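Local coordinates for alanine racemase, biosynthetic (Pseudomonas aeruginosa PAO1, PDB 6A2F), which belongs to the alanine racemase family, dimeric proteins that pair a TIM-barrel domain with a beta-stranded C-terminal domain and carry covalently bound pyridoxal phosphate, at residues R2-L10 with V348-S357; Y277-P286 with D331-T339. One frame throughout, in Å; residues are numbered along the deposited sequence.

Contact 1: residues R2-L10 with V348-S357; sequences RPLVATVDL and VTARVPRRYS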
loop_
_atom_site.group_PDB
_atom_site.type_symbol
_atom_site.label_atom_id
_atom_site.label_comp_id
_atom_site.label_asym_id
_atom_site.label_seq_id
_atom_site.Cartn_x
_atom_site.Cartn_y
_atom_site.Cartn_z
ATOM N N ARG A 2 -13.479 13.505 2.951
ATOM C CA ARG A 2 -12.197 13.423 3.638
ATOM C C ARG A 2 -11.159 14.255 2.859
ATOM O O ARG A 2 -11.008 14.081 1.648
ATOM C CB ARG A 2 -11.763 11.956 3.766
ATOM C CG ARG A 2 -10.595 11.718 4.711
ATOM C CD ARG A 2 -10.394 10.236 4.992
ATOM N NE ARG A 2 -9.146 9.975 5.716
ATOM C CZ ARG A 2 -8.061 9.421 5.182
ATOM N NH1 ARG A 2 -8.048 9.056 3.906
ATOM N NH2 ARG A 2 -6.980 9.230 5.925
ATOM N N PRO A 3 -10.454 15.173 3.547
ATOM C CA PRO A 3 -9.511 16.039 2.847
ATOM C C PRO A 3 -8.209 15.316 2.509
ATOM O O PRO A 3 -7.182 15.531 3.159
ATOM C CB PRO A 3 -9.268 17.191 3.836
ATOM C CG PRO A 3 -9.905 16.787 5.132
ATOM C CD PRO A 3 -10.416 15.384 5.002
ATOM N N LEU A 4 -8.276 14.445 1.505
ATOM C CA LEU A 4 -7.103 13.768 0.965
ATOM C C LEU A 4 -7.299 13.474 -0.512
ATOM O O LEU A 4 -8.218 12.739 -0.902
ATOM C CB LEU A 4 -6.793 12.478 1.727
ATOM C CG LEU A 4 -5.548 11.729 1.246
ATOM C CD1 LEU A 4 -4.273 12.486 1.591
ATOM C CD2 LEU A 4 -5.517 10.343 1.853
ATOM N N VAL A 5 -6.428 14.058 -1.328
ATOM C CA VAL A 5 -6.526 13.955 -2.780
ATOM C C VAL A 5 -5.141 13.781 -3.406
ATOM O O VAL A 5 -4.192 14.486 -3.052
ATOM C CB VAL A 5 -7.247 15.184 -3.399
ATOM C CG1 VAL A 5 -7.217 15.128 -4.916
ATOM C CG2 VAL A 5 -8.690 15.276 -2.923
ATOM N N ALA A 6 -5.037 12.822 -4.322
ATOM C CA ALA A 6 -3.846 12.663 -5.145
ATOM C C ALA A 6 -4.074 13.354 -6.494
ATOM O O ALA A 6 -4.817 12.859 -7.345
ATOM C CB ALA A 6 -3.509 11.190 -5.331
ATOM N N THR A 7 -3.453 14.516 -6.666
ATOM C CA THR A 7 -3.554 15.269 -7.908
ATOM C C THR A 7 -2.445 14.815 -8.848
ATOM O O THR A 7 -1.257 14.866 -8.499
ATOM C CB THR A 7 -3.483 16.791 -7.646
ATOM O OG1 THR A 7 -4.567 17.167 -6.790
ATOM C CG2 THR A 7 -3.576 17.589 -8.945
ATOM N N VAL A 8 -2.849 14.360 -10.030
ATOM C CA VAL A 8 -1.922 13.849 -11.029
ATOM C C VAL A 8 -1.807 14.826 -12.201
ATOM O O VAL A 8 -2.811 15.194 -12.832
ATOM C CB VAL A 8 -2.338 12.447 -11.529
ATOM C CG1 VAL A 8 -1.326 11.899 -12.526
ATOM C CG2 VAL A 8 -2.500 11.482 -10.363
ATOM N N ASP A 9 -0.575 15.254 -12.472
ATOM C CA ASP A 9 -0.283 16.124 -13.607
ATOM C C ASP A 9 0.081 15.281 -14.828
ATOM O O ASP A 9 1.229 14.844 -14.982
ATOM C CB ASP A 9 0.841 17.109 -13.257
ATOM C CG ASP A 9 1.063 18.160 -14.337
ATOM O OD1 ASP A 9 0.511 18.027 -15.452
ATOM O OD2 ASP A 9 1.796 19.132 -14.071
ATOM N N LEU A 10 -0.905 15.071 -15.698
ATOM C CA LEU A 10 -0.733 14.235 -16.886
ATOM C C LEU A 10 0.242 14.826 -17.905
ATOM O O LEU A 10 0.975 14.093 -18.567
ATOM C CB LEU A 10 -2.081 13.928 -17.541
ATOM C CG LEU A 10 -3.054 13.033 -16.757
ATOM C CD1 LEU A 10 -4.432 13.048 -17.401
ATOM C CD2 LEU A 10 -2.542 11.604 -16.611
ATOM N N VAL A 348 -0.286 4.187 -3.204
ATOM C CA VAL A 348 -1.411 5.070 -2.918
ATOM C C VAL A 348 -2.703 4.295 -3.228
ATOM O O VAL A 348 -2.957 3.911 -4.374
ATOM C CB VAL A 348 -1.308 6.393 -3.712
ATOM C CG1 VAL A 348 -2.521 7.269 -3.461
ATOM C CG2 VAL A 348 -0.028 7.132 -3.346
ATOM N N THR A 349 -3.498 4.050 -2.191
ATOM C CA THR A 349 -4.609 3.084 -2.265
ATOM C C THR A 349 -5.861 3.620 -2.955
ATOM O O THR A 349 -6.004 4.828 -3.150
ATOM C CB THR A 349 -4.999 2.568 -0.865
ATOM O OG1 THR A 349 -5.298 3.685 -0.016
ATOM C CG2 THR A 349 -3.867 1.746 -0.254
ATOM N N ALA A 350 -6.767 2.705 -3.299
ATOM C CA ALA A 350 -7.998 3.020 -4.032
ATOM C C ALA A 350 -8.842 4.115 -3.382
ATOM O O ALA A 350 -9.480 4.907 -4.081
ATOM C CB ALA A 350 -8.833 1.765 -4.243
ATOM N N ARG A 351 -8.829 4.174 -2.052
ATOM C CA ARG A 351 -9.665 5.135 -1.331
ATOM C C ARG A 351 -9.161 6.575 -1.390
ATOM O O ARG A 351 -9.862 7.494 -0.978
ATOM C CB ARG A 351 -9.869 4.698 0.114
ATOM C CG ARG A 351 -8.674 4.912 1.018
ATOM C CD ARG A 351 -9.121 4.706 2.450
ATOM N NE ARG A 351 -8.103 5.129 3.394
ATOM C CZ ARG A 351 -8.317 5.300 4.690
ATOM N NH1 ARG A 351 -7.316 5.685 5.466
ATOM N NH2 ARG A 351 -9.523 5.091 5.206
ATOM N N VAL A 352 -7.943 6.767 -1.889
ATOM C CA VAL A 352 -7.440 8.107 -2.174
ATOM C C VAL A 352 -7.895 8.489 -3.578
ATOM O O VAL A 352 -7.426 7.906 -4.559
ATOM C CB VAL A 352 -5.901 8.177 -2.087
ATOM C CG1 VAL A 352 -5.412 9.595 -2.356
ATOM C CG2 VAL A 352 -5.423 7.680 -0.733
ATOM N N PRO A 353 -8.833 9.450 -3.684
ATOM C CA PRO A 353 -9.308 9.844 -5.011
ATOM C C PRO A 353 -8.206 10.478 -5.846
ATOM O O PRO A 353 -7.325 11.151 -5.310
ATOM C CB PRO A 353 -10.414 10.867 -4.713
ATOM C CG PRO A 353 -10.197 11.301 -3.309
ATOM C CD PRO A 353 -9.568 10.136 -2.606
ATOM N N ARG A 354 -8.255 10.241 -7.150
ATOM C CA ARG A 354 -7.322 10.855 -8.074
ATOM C C ARG A 354 -8.027 11.999 -8.801
ATOM O O ARG A 354 -9.134 11.816 -9.311
ATOM C CB ARG A 354 -6.794 9.815 -9.079
ATOM C CG ARG A 354 -6.324 8.484 -8.486
ATOM C CD ARG A 354 -5.149 8.665 -7.533
ATOM N NE ARG A 354 -4.271 7.499 -7.457
ATOM C CZ ARG A 354 -4.371 6.519 -6.561
ATOM N NH1 ARG A 354 -5.329 6.532 -5.642
ATOM N NH2 ARG A 354 -3.503 5.517 -6.582
ATOM N N ARG A 355 -7.405 13.178 -8.813
ATOM C CA ARG A 355 -7.861 14.300 -9.649
ATOM C C ARG A 355 -6.821 14.552 -10.730
ATOM O O ARG A 355 -5.618 14.448 -10.476
ATOM C CB ARG A 355 -8.067 15.594 -8.841
ATOM C CG ARG A 355 -9.144 15.596 -7.758
ATOM C CD ARG A 355 -10.556 15.316 -8.259
ATOM N NE ARG A 355 -10.906 13.903 -8.099
ATOM C CZ ARG A 355 -12.141 13.436 -7.916
ATOM N NH1 ARG A 355 -12.338 12.127 -7.780
ATOM N NH2 ARG A 355 -13.181 14.266 -7.864
ATOM N N TYR A 356 -7.279 14.901 -11.928
ATOM C CA TYR A 356 -6.373 15.093 -13.057
ATOM C C TYR A 356 -6.373 16.531 -13.542
ATOM O O TYR A 356 -7.425 17.113 -13.794
ATOM C CB TYR A 356 -6.669 14.074 -14.165
ATOM C CG TYR A 356 -6.421 12.659 -13.683
ATOM C CD1 TYR A 356 -5.157 12.080 -13.784
ATOM C CD2 TYR A 356 -7.437 11.920 -13.074
ATOM C CE1 TYR A 356 -4.916 10.796 -13.317
ATOM C CE2 TYR A 356 -7.208 10.638 -12.599
ATOM C CZ TYR A 356 -5.946 10.078 -12.722
ATOM O OH TYR A 356 -5.709 8.799 -12.255
ATOM N N SER A 357 -5.178 17.104 -13.646
ATOM C CA SER A 357 -5.035 18.543 -13.830
ATOM C C SER A 357 -4.965 18.983 -15.291
ATOM O O SER A 357 -4.388 18.294 -16.144
ATOM C CB SER A 357 -3.838 19.083 -13.034
ATOM O OG SER A 357 -2.623 18.485 -13.445
HETATM O O HOH W 1 -9.876 9.270 1.788
#
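Ala6 sits at the closely packed centre of this contact, its backbone N and O both bonded to residues 353-355. Its N donates to Pro353 O (3.0 Å), and its O takes the N-H of Arg355. One step on, Val8 N gives Arg355 O a nearly straight bond of 2.8 Å (175°), and Val8 O receives Ser357 N. Ala6 CB lies 3.7 Å from Arg354 CD and also rests against Val352. The Arg354 chain bends at chi2 (-62°), which curls its guanidinium back to its own segment: NH1 bonds Val352 O and Thr349 O, NH2 bonds Val348 O, and NH2 also reaches Gly39 O. On the same face of the sheet Val8 lies beside Tyr356, both pointing the same way, with Val8 CB 3.5 Å from Tyr356 CE1. Leu10 CG approaches CD1 from the other side of the ring plane, so the CD1-CE1 flank lies between Val8 and Leu10; the phenol OH bonds His40 O. The ladder is parallel, and it joins the first strand of the chain to the last in the mixed sheet of the C-terminal domain; strand 234-246 flanks strand 4-8 antiparallel. The opposite face is looser. There Val5 CG1 rests on the aliphatic base of Arg355, at CG (3.5 Å), while that exposed side chain turns its end away. Beyond the ladder, Arg2 and Arg351 bring their guanidinium groups to 3.6 Å (Arg2 NH2 to Arg351 NH1), their planes 34° apart. Carboxylates probably offset the like charges: Asp275 bridges to both arginines, and Asp303 of the same chain and Glu63 of the second subunit both pair with Arg351. A water accepts from Arg2 NH1 at 2.8 Å and donates to Arg351 O.

Contact 2: residues Y277-P286 with D331-T339; sequences YPRTAPAGTP and DEVARACGT. With ACT (acetate ion), chain E.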
loop_
_atom_site.group_PDB
_atom_site.type_symbol
_atom_site.label_atom_id
_atom_site.label_comp_id
_atom_site.label_asym_id
_atom_site.label_seq_id
_atom_site.Cartn_x
_atom_site.Cartn_y
_atom_site.Cartn_z
ATOM N N TYR A 277 0.716 5.807 2.848
ATOM C CA TYR A 277 1.838 6.382 3.573
ATOM C C TYR A 277 2.587 5.293 4.349
ATOM O O TYR A 277 1.963 4.361 4.866
ATOM C CB TYR A 277 1.366 7.504 4.509
ATOM C CG TYR A 277 2.439 8.543 4.757
ATOM C CD1 TYR A 277 2.596 9.627 3.894
ATOM C CD2 TYR A 277 3.317 8.427 5.833
ATOM C CE1 TYR A 277 3.589 10.568 4.101
ATOM C CE2 TYR A 277 4.312 9.363 6.047
ATOM C CZ TYR A 277 4.442 10.432 5.176
ATOM O OH TYR A 277 5.429 11.364 5.383
ATOM N N PRO A 278 3.931 5.379 4.401
ATOM C CA PRO A 278 4.684 4.384 5.184
ATOM C C PRO A 278 4.356 4.468 6.669
ATOM O O PRO A 278 4.471 5.544 7.260
ATOM C CB PRO A 278 6.144 4.775 4.940
ATOM C CG PRO A 278 6.124 5.466 3.616
ATOM C CD PRO A 278 4.822 6.224 3.584
ATOM N N ARG A 279 3.942 3.350 7.264
ATOM C CA ARG A 279 3.593 3.334 8.686
ATOM C C ARG A 279 4.772 3.689 9.588
ATOM O O ARG A 279 4.590 4.342 10.622
ATOM C CB ARG A 279 3.013 1.985 9.113
ATOM C CG ARG A 279 2.780 1.903 10.610
ATOM C CD ARG A 279 2.234 0.571 11.088
ATOM N NE ARG A 279 2.271 0.542 12.546
ATOM C CZ ARG A 279 3.305 0.116 13.264
ATOM N NH1 ARG A 279 4.398 -0.351 12.672
ATOM N NH2 ARG A 279 3.245 0.152 14.586
ATOM N N THR A 280 5.968 3.256 9.193
ATOM C CA THR A 280 7.162 3.372 10.038
ATOM C C THR A 280 7.938 4.683 9.834
ATOM O O THR A 280 9.031 4.850 10.380
ATOM C CB THR A 280 8.108 2.161 9.854
ATOM O OG1 THR A 280 8.421 1.997 8.465
ATOM C CG2 THR A 280 7.453 0.886 10.371
ATOM N N ALA A 281 7.370 5.603 9.055
ATOM C CA ALA A 281 7.957 6.927 8.853
ATOM C C ALA A 281 8.441 7.484 10.187
ATOM O O ALA A 281 7.632 7.724 11.085
ATOM C CB ALA A 281 6.950 7.871 8.213
ATOM N N PRO A 282 9.767 7.662 10.328
ATOM C CA PRO A 282 10.340 8.096 11.601
ATOM C C PRO A 282 10.181 9.595 11.854
ATOM O O PRO A 282 9.787 10.346 10.954
ATOM C CB PRO A 282 11.824 7.741 11.456
ATOM C CG PRO A 282 12.084 7.804 9.991
ATOM C CD PRO A 282 10.801 7.435 9.298
ATOM N N ALA A 283 10.481 10.006 13.085
ATOM C CA ALA A 283 10.545 11.410 13.450
ATOM C C ALA A 283 11.552 12.114 12.538
ATOM O O ALA A 283 12.658 11.611 12.318
ATOM C CB ALA A 283 10.947 11.553 14.910
ATOM N N GLY A 284 11.156 13.262 11.995
ATOM C CA GLY A 284 12.024 14.023 11.097
ATOM C C GLY A 284 11.727 13.843 9.616
ATOM O O GLY A 284 12.365 14.482 8.771
ATOM N N THR A 285 10.779 12.961 9.298
ATOM C CA THR A 285 10.280 12.814 7.932
ATOM C C THR A 285 9.625 14.139 7.530
ATOM O O THR A 285 8.773 14.654 8.256
ATOM C CB THR A 285 9.277 11.649 7.817
ATOM O OG1 THR A 285 9.925 10.426 8.173
ATOM C CG2 THR A 285 8.739 11.527 6.405
ATOM N N PRO A 286 10.045 14.706 6.387
ATOM C CA PRO A 286 9.588 16.040 5.999
ATOM C C PRO A 286 8.138 16.087 5.515
ATOM O O PRO A 286 7.621 15.106 4.950
ATOM C CB PRO A 286 10.537 16.412 4.857
ATOM C CG PRO A 286 10.936 15.104 4.266
ATOM C CD PRO A 286 11.029 14.162 5.434
ATOM N N ASP A 331 10.833 11.482 -3.530
ATOM C CA ASP A 331 12.143 10.866 -3.330
ATOM C C ASP A 331 12.756 11.219 -1.982
ATOM O O ASP A 331 13.310 10.347 -1.317
ATOM C CB ASP A 331 13.085 11.221 -4.483
ATOM C CG ASP A 331 12.563 10.733 -5.822
ATOM O OD1 ASP A 331 12.077 9.582 -5.877
ATOM O OD2 ASP A 331 12.620 11.498 -6.811
ATOM N N GLU A 332 12.636 12.479 -1.567
ATOM C CA GLU A 332 13.131 12.892 -0.251
ATOM C C GLU A 332 12.355 12.192 0.866
ATOM O O GLU A 332 12.958 11.673 1.811
ATOM C CB GLU A 332 13.074 14.416 -0.072
ATOM C CG GLU A 332 13.934 14.929 1.081
ATOM C CD GLU A 332 13.617 16.358 1.496
ATOM O OE1 GLU A 332 13.288 17.191 0.626
ATOM O OE2 GLU A 332 13.708 16.660 2.704
ATOM N N VAL A 333 11.027 12.172 0.744
ATOM C CA VAL A 333 10.165 11.536 1.748
ATOM C C VAL A 333 10.472 10.042 1.849
ATOM O O VAL A 333 10.613 9.506 2.949
ATOM C CB VAL A 333 8.661 11.772 1.469
ATOM C CG1 VAL A 333 7.795 11.110 2.531
ATOM C CG2 VAL A 333 8.356 13.259 1.416
ATOM N N ALA A 334 10.597 9.389 0.696
ATOM C CA ALA A 334 10.937 7.969 0.634
ATOM C C ALA A 334 12.301 7.658 1.257
ATOM O O ALA A 334 12.456 6.643 1.936
ATOM C CB ALA A 334 10.891 7.485 -0.803
ATOM N N ARG A 335 13.280 8.531 1.017
ATOM C CA ARG A 335 14.627 8.370 1.573
ATOM C C ARG A 335 14.592 8.425 3.101
ATOM O O ARG A 335 15.253 7.634 3.770
ATOM C CB ARG A 335 15.591 9.417 0.991
ATOM C CG ARG A 335 17.069 9.179 1.295
ATOM C CD ARG A 335 17.977 9.999 0.387
ATOM N NE ARG A 335 17.635 11.424 0.430
ATOM C CZ ARG A 335 18.199 12.323 1.239
ATOM N NH1 ARG A 335 17.797 13.592 1.198
ATOM N NH2 ARG A 335 19.164 11.964 2.085
ATOM N N ALA A 336 13.795 9.344 3.640
ATOM C CA ALA A 336 13.596 9.453 5.086
ATOM C C ALA A 336 12.913 8.209 5.663
ATOM O O ALA A 336 13.129 7.852 6.829
ATOM C CB ALA A 336 12.793 10.701 5.414
ATOM N N CYS A 337 12.100 7.552 4.838
ATOM C CA CYS A 337 11.362 6.362 5.248
ATOM C C CYS A 337 12.119 5.067 4.976
ATOM O O CYS A 337 11.580 3.978 5.180
ATOM C CB CYS A 337 9.989 6.333 4.571
ATOM S SG CYS A 337 8.849 7.574 5.220
ATOM N N GLY A 338 13.366 5.190 4.525
ATOM C CA GLY A 338 14.223 4.032 4.262
ATOM C C GLY A 338 13.812 3.204 3.053
ATOM O O GLY A 338 14.035 1.992 3.024
ATOM N N THR A 339 13.219 3.861 2.058
ATOM C CA THR A 339 12.748 3.200 0.836
ATOM C C THR A 339 12.836 4.153 -0.369
ATOM O O THR A 339 13.495 5.189 -0.281
ATOM C CB THR A 339 11.324 2.606 1.013
ATOM O OG1 THR A 339 10.943 1.898 -0.172
ATOM C CG2 THR A 339 10.292 3.689 1.320
HETATM C C ACT E . 0.373 0.923 16.072
HETATM O O ACT E . -0.319 0.912 15.026
HETATM O OXT ACT E . 1.530 1.390 16.085
HETATM C CH3 ACT E . -0.189 0.364 17.351
#
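Cys337, the first residue past the end of helix 330-336, fits its side chain among three residues of the loop 277-286. Its CB faces the ring of Pro278, 4.1 Å from CG. SG, anti to its carbonyl carbon (chi1 -71°), continues into the loop: it touches Ala281 CB at 3.6 Å, Pro278 CG at 3.8 Å and, more distantly, Thr285 CG2. The chain behind the cysteine turns out of the helix through a Schellman motif with Gly338 at C-prime, Thr339 N bonding Ala334 O and Gly338 N bonding Arg335 O. One helical turn back, Val333 crosses Thr285 and Tyr277 at about right angles, its CG1 lying 3.7 Å from Tyr277 OH and also near Thr285 CG2. Ala336 CB rests on Pro286 CD (3.9 Å), and the Ala336 carbonyl O meets Pro282 CG at 3.3 Å. At Pro286 the extended Glu332 lays OE2 near CG, and that same oxygen forms a salt bridge with Arg293. The loop is shaped by its own turns, a type I turn over 278-281 and a type II turn over 282-285; in the latter, Pro282 O accepts from both Thr285 N and Thr285 OG1 (2.8 Å for the hydroxyl). Arg279 points elsewhere, its NH2 bonding an acetate ion while NH1 bonds Thr339 of the second subunit. The loop meets the helix end mostly through proline rings, methyls and a sulfur, with no hydrogen bond between the two segments, which suggests that shape more than directed polar bonds sets the fit.

In the fold
From the N terminus, strand 4-8 enters the mixed sheet before the chain runs on through helix 10-22 and the TIM-barrel domain. The chain then returns to the C-terminal domain along strand 234-246. Contact 2 closes a short loop there: residues 277-286 lead into strand 286-289, and its second segment follows after strands 292-296, 305-308 and 320-322. Contact 1 closes much later, with 348-357 returning to 2-10, so the whole of contact 2 falls within its span. Contact 1 ties the two chain ends together, and contact 2 ties a loop to a helix. Their centres lie about 20 Å apart and their nearest atoms about 6 Å; both reach the second subunit.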